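Local coordinates for NO-binding heme-dependent sensor protein (Shewanella oneidensis, PDB 4U9B) that binds nitric oxide at a heme and probably serves as a gas sensor of the H-NOX family in signalling, at residues 4-12 against 69-80; 91-99 against 119-130. All coordinates share one frame; numbering follows the deposited sequence.

Contact 1. Residues 4-12 against 69-80. With HEM (protoporphyrin IX containing Fe), chain B.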
loop_
_atom_site.group_PDB
_atom_site.type_symbol
_atom_site.label_atom_id
_atom_site.label_comp_id
_atom_site.label_asym_id
_atom_site.label_seq_id
_atom_site.Cartn_x
_atom_site.Cartn_y
_atom_site.Cartn_z
ATOM N N ILE A 4 2.038 -2.423 11.477
ATOM C CA ILE A 4 0.837 -1.674 11.121
ATOM C C ILE A 4 0.240 -2.222 9.828
ATOM O O ILE A 4 -0.976 -2.322 9.689
ATOM C CB ILE A 4 1.113 -0.154 10.968
ATOM C CG1 ILE A 4 -0.142 0.565 10.469
ATOM C CG2 ILE A 4 2.272 0.106 10.014
ATOM C CD1 ILE A 4 -0.132 2.067 10.711
ATOM N N ILE A 5 1.100 -2.607 8.895
ATOM C CA ILE A 5 0.635 -3.155 7.627
ATOM C C ILE A 5 -0.112 -4.461 7.877
ATOM O O ILE A 5 -1.182 -4.690 7.313
ATOM C CB ILE A 5 1.802 -3.396 6.652
ATOM C CG1 ILE A 5 2.617 -2.109 6.459
ATOM C CG2 ILE A 5 1.284 -3.918 5.315
ATOM C CD1 ILE A 5 1.826 -0.930 5.910
ATOM N N PHE A 6 0.453 -5.305 8.735
ATOM C CA PHE A 6 -0.197 -6.548 9.127
ATOM C C PHE A 6 -1.493 -6.283 9.885
ATOM O O PHE A 6 -2.463 -7.018 9.732
ATOM C CB PHE A 6 0.736 -7.398 9.992
ATOM C CG PHE A 6 1.909 -7.959 9.251
ATOM C CD1 PHE A 6 1.819 -9.187 8.616
ATOM C CD2 PHE A 6 3.102 -7.264 9.189
ATOM C CE1 PHE A 6 2.901 -9.710 7.939
ATOM C CE2 PHE A 6 4.185 -7.778 8.510
ATOM C CZ PHE A 6 4.085 -9.004 7.882
ATOM N N ASN A 7 -1.506 -5.242 10.711
ATOM C CA ASN A 7 -2.704 -4.912 11.475
ATOM C C ASN A 7 -3.861 -4.539 10.557
ATOM O O ASN A 7 -4.997 -4.953 10.787
ATOM C CB ASN A 7 -2.434 -3.766 12.455
ATOM C CG ASN A 7 -1.488 -4.157 13.575
ATOM O OD1 ASN A 7 -1.346 -5.340 13.911
ATOM N ND2 ASN A 7 -0.838 -3.162 14.165
ATOM N N VAL A 8 -3.580 -3.756 9.521
ATOM C CA VAL A 8 -4.625 -3.368 8.585
ATOM C C VAL A 8 -5.044 -4.585 7.761
ATOM O O VAL A 8 -6.220 -4.743 7.439
ATOM C CB VAL A 8 -4.171 -2.221 7.657
ATOM C CG1 VAL A 8 -5.276 -1.856 6.682
ATOM C CG2 VAL A 8 -3.786 -0.998 8.479
ATOM N N LEU A 9 -4.087 -5.451 7.435
ATOM C CA LEU A 9 -4.404 -6.684 6.723
ATOM C C LEU A 9 -5.334 -7.537 7.575
ATOM O O LEU A 9 -6.286 -8.124 7.062
ATOM C CB LEU A 9 -3.134 -7.466 6.367
ATOM C CG LEU A 9 -3.344 -8.768 5.583
ATOM C CD1 LEU A 9 -3.941 -8.491 4.214
ATOM C CD2 LEU A 9 -2.041 -9.538 5.439
ATOM N N GLU A 10 -5.070 -7.591 8.879
ATOM C CA GLU A 10 -5.931 -8.339 9.791
ATOM C C GLU A 10 -7.354 -7.792 9.736
ATOM O O GLU A 10 -8.313 -8.558 9.631
ATOM C CB GLU A 10 -5.410 -8.287 11.232
ATOM C CG GLU A 10 -6.246 -9.133 12.206
ATOM C CD GLU A 10 -5.792 -9.017 13.645
ATOM O OE1 GLU A 10 -6.606 -9.315 14.545
ATOM O OE2 GLU A 10 -4.625 -8.637 13.880
ATOM N N ASP A 11 -7.487 -6.469 9.808
ATOM C CA ASP A 11 -8.798 -5.834 9.738
ATOM C C ASP A 11 -9.543 -6.270 8.481
ATOM O O ASP A 11 -10.742 -6.528 8.517
ATOM C CB ASP A 11 -8.670 -4.306 9.763
ATOM C CG ASP A 11 -8.210 -3.777 11.109
ATOM O OD1 ASP A 11 -8.298 -4.522 12.107
ATOM O OD2 ASP A 11 -7.769 -2.609 11.172
ATOM N N MET A 12 -8.820 -6.366 7.372
ATOM C CA MET A 12 -9.430 -6.724 6.099
ATOM C C MET A 12 -9.837 -8.197 6.074
ATOM O O MET A 12 -10.979 -8.525 5.746
ATOM C CB MET A 12 -8.468 -6.416 4.951
ATOM C CG MET A 12 -9.105 -6.505 3.578
ATOM S SD MET A 12 -7.990 -6.017 2.250
ATOM C CE MET A 12 -9.144 -5.897 0.884
ATOM N N PHE A 69 -6.036 -4.722 -1.339
ATOM C CA PHE A 69 -5.480 -4.416 -0.029
ATOM C C PHE A 69 -4.945 -2.992 0.018
ATOM O O PHE A 69 -5.158 -2.278 0.995
ATOM C CB PHE A 69 -4.374 -5.409 0.325
ATOM C CG PHE A 69 -3.623 -5.061 1.578
ATOM C CD1 PHE A 69 -4.288 -4.906 2.780
ATOM C CD2 PHE A 69 -2.249 -4.911 1.554
ATOM C CE1 PHE A 69 -3.598 -4.591 3.933
ATOM C CE2 PHE A 69 -1.554 -4.599 2.703
ATOM C CZ PHE A 69 -2.230 -4.440 3.895
ATOM N N GLY A 70 -4.254 -2.584 -1.043
ATOM C CA GLY A 70 -3.708 -1.240 -1.129
ATOM C C GLY A 70 -4.766 -0.165 -0.961
ATOM O O GLY A 70 -4.553 0.828 -0.261
ATOM N N GLN A 71 -5.915 -0.360 -1.599
ATOM C CA GLN A 71 -6.999 0.608 -1.502
ATOM C C GLN A 71 -7.575 0.626 -0.094
ATOM O O GLN A 71 -7.869 1.690 0.453
ATOM C CB GLN A 71 -8.091 0.296 -2.522
ATOM C CG GLN A 71 -9.198 1.332 -2.549
ATOM C CD GLN A 71 -9.924 1.390 -3.882
ATOM O OE1 GLN A 71 -9.815 0.482 -4.707
ATOM N NE2 GLN A 71 -10.665 2.468 -4.099
ATOM N N PHE A 72 -7.730 -0.559 0.487
ATOM C CA PHE A 72 -8.187 -0.691 1.863
ATOM C C PHE A 72 -7.185 -0.034 2.806
ATOM O O PHE A 72 -7.561 0.597 3.795
ATOM C CB PHE A 72 -8.373 -2.175 2.217
ATOM C CG PHE A 72 -8.983 -2.417 3.575
ATOM C CD1 PHE A 72 -8.183 -2.502 4.706
ATOM C CD2 PHE A 72 -10.351 -2.585 3.716
ATOM C CE1 PHE A 72 -8.739 -2.733 5.953
ATOM C CE2 PHE A 72 -10.915 -2.817 4.960
ATOM C CZ PHE A 72 -10.106 -2.893 6.081
ATOM N N LEU A 73 -5.906 -0.167 2.469
ATOM C CA LEU A 73 -4.817 0.251 3.345
ATOM C C LEU A 73 -4.735 1.762 3.539
ATOM O O LEU A 73 -4.240 2.224 4.569
ATOM C CB LEU A 73 -3.483 -0.270 2.799
ATOM C CG LEU A 73 -2.199 0.121 3.538
ATOM C CD1 LEU A 73 -2.212 -0.367 4.982
ATOM C CD2 LEU A 73 -0.985 -0.426 2.801
ATOM N N PHE A 74 -5.202 2.545 2.570
ATOM C CA PHE A 74 -5.069 3.987 2.708
ATOM C C PHE A 74 -5.832 4.494 3.926
ATOM O O PHE A 74 -5.298 5.268 4.717
ATOM C CB PHE A 74 -5.554 4.741 1.475
ATOM C CG PHE A 74 -5.364 6.218 1.595
ATOM C CD1 PHE A 74 -4.166 6.803 1.232
ATOM C CD2 PHE A 74 -6.362 7.018 2.129
ATOM C CE1 PHE A 74 -3.975 8.161 1.370
ATOM C CE2 PHE A 74 -6.175 8.379 2.268
ATOM C CZ PHE A 74 -4.981 8.949 1.888
ATOM N N ASN A 75 -7.079 4.062 4.072
ATOM C CA ASN A 75 -7.882 4.467 5.216
ATOM C C ASN A 75 -7.290 3.935 6.515
ATOM O O ASN A 75 -7.363 4.590 7.554
ATOM C CB ASN A 75 -9.321 3.981 5.059
ATOM C CG ASN A 75 -9.904 4.326 3.706
ATOM O OD1 ASN A 75 -9.566 3.706 2.694
ATOM N ND2 ASN A 75 -10.790 5.313 3.680
ATOM N N GLY A 76 -6.704 2.744 6.448
ATOM C CA GLY A 76 -6.071 2.140 7.604
ATOM C C GLY A 76 -4.909 2.981 8.092
ATOM O O GLY A 76 -4.712 3.150 9.294
ATOM N N LEU A 77 -4.141 3.517 7.148
ATOM C CA LEU A 77 -3.017 4.384 7.472
ATOM C C LEU A 77 -3.500 5.772 7.877
ATOM O O LEU A 77 -2.991 6.362 8.830
ATOM C CB LEU A 77 -2.063 4.491 6.280
ATOM C CG LEU A 77 -1.308 3.217 5.908
ATOM C CD1 LEU A 77 -0.635 3.379 4.553
ATOM C CD2 LEU A 77 -0.285 2.873 6.978
ATOM N N ALA A 78 -4.484 6.287 7.147
ATOM C CA ALA A 78 -5.031 7.609 7.426
ATOM C C ALA A 78 -5.641 7.668 8.822
ATOM O O ALA A 78 -5.508 8.671 9.521
ATOM C CB ALA A 78 -6.070 7.983 6.378
ATOM N N SER A 79 -6.303 6.587 9.224
ATOM C CA SER A 79 -6.946 6.517 10.533
ATOM C C SER A 79 -5.936 6.520 11.676
ATOM O O SER A 79 -6.166 7.137 12.718
ATOM C CB SER A 79 -7.815 5.263 10.628
ATOM O OG SER A 79 -9.026 5.429 9.913
ATOM N N ARG A 80 -4.825 5.820 11.478
ATOM C CA ARG A 80 -3.803 5.679 12.509
ATOM C C ARG A 80 -2.830 6.859 12.518
ATOM O O ARG A 80 -2.174 7.117 13.529
ATOM C CB ARG A 80 -3.042 4.363 12.315
ATOM C CG ARG A 80 -3.878 3.114 12.593
ATOM C CD ARG A 80 -3.225 1.866 12.009
ATOM N NE ARG A 80 -3.891 0.627 12.414
ATOM C CZ ARG A 80 -5.036 0.182 11.901
ATOM N NH1 ARG A 80 -5.672 0.878 10.969
ATOM N NH2 ARG A 80 -5.553 -0.962 12.331
HETATM C CHA HEM B . 4.583 1.260 2.907
HETATM C CHB HEM B . 3.077 3.623 -1.039
HETATM C CHC HEM B . 0.585 6.712 1.706
HETATM C CHD HEM B . 3.038 5.090 5.561
HETATM C C1A HEM B . 4.229 1.535 1.609
HETATM C C2A HEM B . 4.237 0.601 0.500
HETATM C C3A HEM B . 3.817 1.262 -0.583
HETATM C C4A HEM B . 3.531 2.627 -0.204
HETATM C CMA HEM B . 3.651 0.698 -2.005
HETATM C CAA HEM B . 4.654 -0.887 0.558
HETATM C CBA HEM B . 6.163 -1.025 0.779
HETATM C CGA HEM B . 6.957 -1.009 -0.509
HETATM O O1A HEM B . 8.210 -1.146 -0.434
HETATM O O2A HEM B . 6.368 -0.864 -1.612
HETATM C C1B HEM B . 2.226 4.630 -0.657
HETATM C C2B HEM B . 1.415 5.437 -1.541
HETATM C C3B HEM B . 0.727 6.310 -0.782
HETATM C C4B HEM B . 1.075 6.050 0.604
HETATM C CMB HEM B . 1.442 5.261 -3.077
HETATM C CAB HEM B . -0.297 7.397 -1.183
HETATM C CBB HEM B . -0.953 7.406 -2.348
HETATM C C1C HEM B . 1.034 6.550 3.001
HETATM C C2C HEM B . 0.571 7.291 4.152
HETATM C C3C HEM B . 1.241 6.871 5.231
HETATM C C4C HEM B . 2.158 5.825 4.796
HETATM C CMC HEM B . -0.513 8.388 4.107
HETATM C CAC HEM B . 1.005 7.435 6.656
HETATM C CBC HEM B . 1.830 7.209 7.685
HETATM C C1D HEM B . 3.586 3.871 5.227
HETATM C C2D HEM B . 4.146 2.944 6.182
HETATM C C3D HEM B . 4.627 1.752 5.357
HETATM C C4D HEM B . 4.316 2.074 3.985
HETATM C CMD HEM B . 4.231 3.110 7.711
HETATM C CAD HEM B . 5.300 0.469 5.872
HETATM C CBD HEM B . 6.816 0.645 5.904
HETATM C CGD HEM B . 7.438 -0.632 6.404
HETATM O O1D HEM B . 6.758 -1.684 6.325
HETATM O O2D HEM B . 8.607 -0.604 6.877
HETATM N NA HEM B . 3.784 2.762 1.145
HETATM N NB HEM B . 1.994 5.024 0.641
HETATM N NC HEM B . 2.004 5.664 3.431
HETATM N ND HEM B . 3.704 3.326 3.948
HETATM FE FE HEM B . 3.044 4.304 2.269
HETATM O O HOH W 1 -7.804 -0.732 9.176
#
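Val8 fits as a knob among Phe72, Leu73, Gly76 and Arg80. Its CG1 sits at the edge of the Phe72 ring, 3.6 Å from Phe72 CD1. Gly76 leaves room for this methyl, since a CB there would clash with Val8 CG1. Phe69 returns the knob, entering among Ile5, Val8, Leu9 and Met12. Leu9 CD1 makes a CH-pi contact over one face of that ring. Met12 is extended, with CG anti to the backbone N (chi1 -169°), and its sulfur forms Met-aromatic contacts with Phe69 at the edge and with Phe72 obliquely. Met12 CB lies over a Phe72 face, 3.9 Å from the ring centroid.

This is knobs-into-holes packing between helices 3-17 and 62-80 of the H-NOX heme domain. It reaches the cofactor: Ile5 CD1 lies 3.7 Å from HEM CAD, and Leu77 CD1 3.7 Å from HEM NC.

The polar side is a salt bridge. Arg80 NH2 donates to the syn side of Asp11 OD2, tilted from the carboxylate plane, at 3.0 Å, with an N-H...O angle of 159°. Arg80 NH1 donates to Gly76 O, and water 1 joins NH1 to Asp11 OD2. These bonds fix the guanidinium, and Val8 CG2 packs on one of its faces.

Contact 2. Residues 91-99 against 119-130. With HEM (protoporphyrin IX containing Fe), chain B; PO4 (phosphate ion), chain E.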
loop_
_atom_site.group_PDB
_atom_site.type_symbol
_atom_site.label_atom_id
_atom_site.label_comp_id
_atom_site.label_asym_id
_atom_site.label_seq_id
_atom_site.Cartn_x
_atom_site.Cartn_y
_atom_site.Cartn_z
ATOM N N PHE A 91 -5.856 15.782 -3.445
ATOM C CA PHE A 91 -5.222 14.560 -3.929
ATOM C C PHE A 91 -3.829 14.811 -4.503
ATOM O O PHE A 91 -2.881 14.103 -4.164
ATOM C CB PHE A 91 -6.114 13.903 -4.984
ATOM C CG PHE A 91 -5.507 12.690 -5.630
ATOM C CD1 PHE A 91 -5.506 11.467 -4.979
ATOM C CD2 PHE A 91 -4.955 12.768 -6.898
ATOM C CE1 PHE A 91 -4.952 10.349 -5.575
ATOM C CE2 PHE A 91 -4.403 11.652 -7.501
ATOM C CZ PHE A 91 -4.401 10.441 -6.838
ATOM N N THR A 92 -3.704 15.819 -5.361
ATOM C CA THR A 92 -2.428 16.105 -6.014
ATOM C C THR A 92 -1.344 16.440 -4.995
ATOM O O THR A 92 -0.198 16.006 -5.134
ATOM C CB THR A 92 -2.556 17.269 -7.016
ATOM O OG1 THR A 92 -3.498 16.923 -8.038
ATOM C CG2 THR A 92 -1.211 17.582 -7.667
ATOM N N SER A 93 -1.709 17.213 -3.975
ATOM C CA SER A 93 -0.768 17.605 -2.931
ATOM C C SER A 93 -0.234 16.382 -2.191
ATOM O O SER A 93 0.959 16.294 -1.903
ATOM C CB SER A 93 -1.430 18.565 -1.939
ATOM O OG SER A 93 -2.070 19.636 -2.609
ATOM N N LEU A 94 -1.125 15.441 -1.889
ATOM C CA LEU A 94 -0.742 14.222 -1.178
ATOM C C LEU A 94 0.254 13.410 -1.995
ATOM O O LEU A 94 1.317 13.041 -1.498
ATOM C CB LEU A 94 -1.976 13.373 -0.857
ATOM C CG LEU A 94 -1.761 12.169 0.072
ATOM C CD1 LEU A 94 -3.046 11.846 0.820
ATOM C CD2 LEU A 94 -1.280 10.929 -0.685
ATOM N N VAL A 95 -0.095 13.131 -3.248
ATOM C CA VAL A 95 0.739 12.300 -4.110
ATOM C C VAL A 95 2.115 12.925 -4.323
ATOM O O VAL A 95 3.137 12.242 -4.249
ATOM C CB VAL A 95 0.072 12.068 -5.480
ATOM C CG1 VAL A 95 0.970 11.228 -6.385
ATOM C CG2 VAL A 95 -1.276 11.385 -5.298
ATOM N N MET A 96 2.135 14.224 -4.598
ATOM C CA MET A 96 3.391 14.934 -4.790
ATOM C C MET A 96 4.165 15.056 -3.480
ATOM O O MET A 96 5.349 15.395 -3.481
ATOM C CB MET A 96 3.124 16.318 -5.384
ATOM C CG MET A 96 2.579 16.273 -6.802
ATOM S SD MET A 96 3.733 15.521 -7.968
ATOM C CE MET A 96 5.040 16.747 -7.978
ATOM N N GLY A 97 3.493 14.767 -2.369
ATOM C CA GLY A 97 4.106 14.848 -1.055
ATOM C C GLY A 97 4.544 13.511 -0.484
ATOM O O GLY A 97 5.043 13.456 0.640
ATOM N N ILE A 98 4.361 12.432 -1.239
ATOM C CA ILE A 98 4.776 11.114 -0.766
ATOM C C ILE A 98 6.286 11.098 -0.541
ATOM O O ILE A 98 6.764 10.609 0.482
ATOM C CB ILE A 98 4.386 9.988 -1.758
ATOM C CG1 ILE A 98 2.862 9.884 -1.881
ATOM C CG2 ILE A 98 4.960 8.643 -1.299
ATOM C CD1 ILE A 98 2.387 8.940 -2.982
ATOM N N HIS A 99 7.028 11.647 -1.496
ATOM C CA HIS A 99 8.485 11.598 -1.461
ATOM C C HIS A 99 9.057 12.439 -0.326
ATOM O O HIS A 99 9.948 11.997 0.397
ATOM C CB HIS A 99 9.064 12.076 -2.795
ATOM C CG HIS A 99 10.554 11.975 -2.877
ATOM N ND1 HIS A 99 11.376 13.082 -2.894
ATOM C CD2 HIS A 99 11.373 10.900 -2.941
ATOM C CE1 HIS A 99 12.635 12.692 -2.969
ATOM N NE2 HIS A 99 12.662 11.372 -2.998
ATOM N N ASN A 119 8.749 8.843 -6.538
ATOM C CA ASN A 119 9.021 10.192 -7.012
ATOM C C ASN A 119 7.921 10.638 -7.959
ATOM O O ASN A 119 7.556 9.908 -8.879
ATOM C CB ASN A 119 10.378 10.257 -7.716
ATOM C CG ASN A 119 11.541 10.010 -6.775
ATOM O OD1 ASN A 119 12.149 10.950 -6.260
ATOM N ND2 ASN A 119 11.860 8.740 -6.550
ATOM N N GLY A 120 7.406 11.840 -7.730
ATOM C CA GLY A 120 6.297 12.359 -8.507
ATOM C C GLY A 120 6.655 13.609 -9.282
ATOM O O GLY A 120 7.352 14.488 -8.778
ATOM N N GLN A 121 6.180 13.669 -10.520
ATOM C CA GLN A 121 6.265 14.876 -11.333
ATOM C C GLN A 121 4.864 15.299 -11.741
ATOM O O GLN A 121 4.097 14.496 -12.275
ATOM C CB GLN A 121 7.134 14.647 -12.573
ATOM C CG GLN A 121 8.611 14.455 -12.272
ATOM C CD GLN A 121 9.234 15.670 -11.608
ATOM O OE1 GLN A 121 8.831 16.806 -11.862
ATOM N NE2 GLN A 121 10.217 15.437 -10.744
ATOM N N LEU A 122 4.526 16.556 -11.470
ATOM C CA LEU A 122 3.286 17.138 -11.966
ATOM C C LEU A 122 3.544 17.681 -13.362
ATOM O O LEU A 122 4.360 18.584 -13.544
ATOM C CB LEU A 122 2.779 18.246 -11.039
ATOM C CG LEU A 122 1.452 18.900 -11.448
ATOM C CD1 LEU A 122 0.324 17.880 -11.496
ATOM C CD2 LEU A 122 1.092 20.040 -10.507
ATOM N N LEU A 123 2.852 17.119 -14.345
ATOM C CA LEU A 123 3.075 17.473 -15.739
ATOM C C LEU A 123 2.179 18.649 -16.126
ATOM O O LEU A 123 1.153 18.874 -15.489
ATOM C CB LEU A 123 2.812 16.257 -16.632
ATOM C CG LEU A 123 3.562 14.989 -16.208
ATOM C CD1 LEU A 123 3.192 13.806 -17.100
ATOM C CD2 LEU A 123 5.070 15.216 -16.213
ATOM N N PRO A 124 2.566 19.409 -17.166
ATOM C CA PRO A 124 1.797 20.601 -17.561
ATOM C C PRO A 124 0.352 20.310 -17.968
ATOM O O PRO A 124 -0.471 21.225 -17.972
ATOM C CB PRO A 124 2.586 21.148 -18.755
ATOM C CG PRO A 124 3.962 20.627 -18.579
ATOM C CD PRO A 124 3.808 19.277 -17.947
ATOM N N ASN A 125 0.051 19.061 -18.308
ATOM C CA ASN A 125 -1.322 18.672 -18.617
ATOM C C ASN A 125 -2.056 18.216 -17.357
ATOM O O ASN A 125 -3.143 17.647 -17.433
ATOM C CB ASN A 125 -1.338 17.570 -19.676
ATOM C CG ASN A 125 -0.696 16.286 -19.194
ATOM O OD1 ASN A 125 -0.026 16.262 -18.163
ATOM N ND2 ASN A 125 -0.888 15.209 -19.948
ATOM N N ASN A 126 -1.439 18.477 -16.205
ATOM C CA ASN A 126 -1.993 18.150 -14.889
ATOM C C ASN A 126 -2.147 16.648 -14.637
ATOM O O ASN A 126 -2.849 16.237 -13.713
ATOM C CB ASN A 126 -3.337 18.858 -14.685
ATOM C CG ASN A 126 -3.186 20.362 -14.555
ATOM O OD1 ASN A 126 -2.168 20.853 -14.069
ATOM N ND2 ASN A 126 -4.200 21.100 -14.989
ATOM N N GLN A 127 -1.485 15.834 -15.451
ATOM C CA GLN A 127 -1.299 14.431 -15.109
ATOM C C GLN A 127 -0.115 14.348 -14.155
ATOM O O GLN A 127 0.761 15.213 -14.175
ATOM C CB GLN A 127 -1.059 13.569 -16.352
ATOM C CG GLN A 127 -2.238 13.520 -17.313
ATOM C CD GLN A 127 -1.973 12.639 -18.523
ATOM O OE1 GLN A 127 -0.823 12.403 -18.895
ATOM N NE2 GLN A 127 -3.040 12.150 -19.144
ATOM N N ILE A 128 -0.104 13.321 -13.311
ATOM C CA ILE A 128 1.003 13.083 -12.395
ATOM C C ILE A 128 1.767 11.843 -12.834
ATOM O O ILE A 128 1.177 10.781 -12.994
ATOM C CB ILE A 128 0.510 12.891 -10.945
ATOM C CG1 ILE A 128 -0.279 14.117 -10.479
ATOM C CG2 ILE A 128 1.688 12.629 -10.004
ATOM C CD1 ILE A 128 -1.091 13.879 -9.216
ATOM N N ALA A 129 3.074 11.990 -13.033
ATOM C CA ALA A 129 3.944 10.862 -13.351
ATOM C C ALA A 129 4.633 10.378 -12.084
ATOM O O ALA A 129 5.494 11.064 -11.535
ATOM C CB ALA A 129 4.969 11.254 -14.396
ATOM N N LEU A 130 4.245 9.192 -11.626
ATOM C CA LEU A 130 4.746 8.650 -10.373
ATOM C C LEU A 130 5.655 7.452 -10.617
ATOM O O LEU A 130 5.203 6.399 -11.063
ATOM C CB LEU A 130 3.575 8.253 -9.471
ATOM C CG LEU A 130 3.883 8.134 -7.977
ATOM C CD1 LEU A 130 4.322 9.474 -7.393
ATOM C CD2 LEU A 130 2.671 7.612 -7.232
HETATM C CHA HEM B . 4.583 1.260 2.907
HETATM C CHB HEM B . 3.077 3.623 -1.039
HETATM C CHC HEM B . 0.585 6.712 1.706
HETATM C CHD HEM B . 3.038 5.090 5.561
HETATM C C1A HEM B . 4.229 1.535 1.609
HETATM C C2A HEM B . 4.237 0.601 0.500
HETATM C C3A HEM B . 3.817 1.262 -0.583
HETATM C C4A HEM B . 3.531 2.627 -0.204
HETATM C CMA HEM B . 3.651 0.698 -2.005
HETATM C CAA HEM B . 4.654 -0.887 0.558
HETATM C CBA HEM B . 6.163 -1.025 0.779
HETATM C CGA HEM B . 6.957 -1.009 -0.509
HETATM O O1A HEM B . 8.210 -1.146 -0.434
HETATM O O2A HEM B . 6.368 -0.864 -1.612
HETATM C C1B HEM B . 2.226 4.630 -0.657
HETATM C C2B HEM B . 1.415 5.437 -1.541
HETATM C C3B HEM B . 0.727 6.310 -0.782
HETATM C C4B HEM B . 1.075 6.050 0.604
HETATM C CMB HEM B . 1.442 5.261 -3.077
HETATM C CAB HEM B . -0.297 7.397 -1.183
HETATM C CBB HEM B . -0.953 7.406 -2.348
HETATM C C1C HEM B . 1.034 6.550 3.001
HETATM C C2C HEM B . 0.571 7.291 4.152
HETATM C C3C HEM B . 1.241 6.871 5.231
HETATM C C4C HEM B . 2.158 5.825 4.796
HETATM C CMC HEM B . -0.513 8.388 4.107
HETATM C CAC HEM B . 1.005 7.435 6.656
HETATM C CBC HEM B . 1.830 7.209 7.685
HETATM C C1D HEM B . 3.586 3.871 5.227
HETATM C C2D HEM B . 4.146 2.944 6.182
HETATM C C3D HEM B . 4.627 1.752 5.357
HETATM C C4D HEM B . 4.316 2.074 3.985
HETATM C CMD HEM B . 4.231 3.110 7.711
HETATM C CAD HEM B . 5.300 0.469 5.872
HETATM C CBD HEM B . 6.816 0.645 5.904
HETATM C CGD HEM B . 7.438 -0.632 6.404
HETATM O O1D HEM B . 6.758 -1.684 6.325
HETATM O O2D HEM B . 8.607 -0.604 6.877
HETATM N NA HEM B . 3.784 2.762 1.145
HETATM N NB HEM B . 1.994 5.024 0.641
HETATM N NC HEM B . 2.004 5.664 3.431
HETATM N ND HEM B . 3.704 3.326 3.948
HETATM FE FE HEM B . 3.044 4.304 2.269
HETATM P P PO4 E . 15.007 8.536 -3.854
HETATM O O1 PO4 E . 14.588 9.055 -2.499
HETATM O O2 PO4 E . 13.890 7.707 -4.442
HETATM O O3 PO4 E . 15.306 9.701 -4.769
HETATM O O4 PO4 E . 16.243 7.682 -3.705
HETATM O O HOH W 2 -3.575 17.287 -10.932
#
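Asn119 lays its OD1 over one face of the His99 ring, 3.3 Å from His99 NE2. The amide and the ring are turned 42° from each other. The angle at NE2 is too poor for a hydrogen bond, so this is a contact of carbonyl on ring face. Both groups instead point N-H bonds at one phosphate ion, probably from the crystallisation liquor. His99 NE2 gives its bond from the ring edge to phosphate O1 at 3.1 Å. Asn119 ND2 gives a straighter one (166°) to phosphate O2. His117 also binds this ion. With an alanine here in place of Asn119, phosphate O2 would probably lose this donor and the His99 ring the carbonyl over its face.

Met96 bends at chi2 (-62°) and chi3, which folds its end against the strand. Its CE comes to 3.3 Å from Gly120 O, and its SD packs on Ile128 CG2. Gly120 has no CB to crowd the sulfur.

Val95 crosses both Ile128 and Leu130 obliquely, with CG1 3.9 Å from Ile128 CG2 and 3.9 Å from Leu130 CD1. Thr92 sets CG2 against Leu122 CD1 and Ile128 CD1. Its OG1 shares water 2 with Asn126 O in the hairpin turn.

Residues 119-130 form a beta hairpin closed by a type I turn from Leu123 to Asn126. It packs on helix 91-96 and the start of helix 98-109. Helix 139-152 adds Leu146 beside Val95 and Leu130. Ile98 and Leu94 face one heme vinyl group (CAB, CBB), with Ile98 CD1 3.6 Å from HEM CAB.

The chemistry implies a mainly apolar grip between helix and hairpin. At the His99 end the two segments share the phosphate rather than bonding to each other. In the crystal this anion would probably favour a protonated imidazole.

Contact 1 and contact 2 have centres 23 Å apart and both touch the heme. They follow one another along the chain. Contact 1 joins two helices beside the porphyrin, while contact 2 packs a hairpin on the helical segment at one vinyl group. They meet where Phe74 CZ lies 3.6 Å from Leu94 CD1. Each also comes near the bound nitric oxide: the side chain of Leu77 is about 6 Å from it and that of Ile98 about 4 Å. The side chain of His99 is about 6 Å from that of His103, seen as the axial iron ligand in a structure of this protein. His103 is not modelled as bound here, consistent with iron-histidine cleavage by nitric oxide.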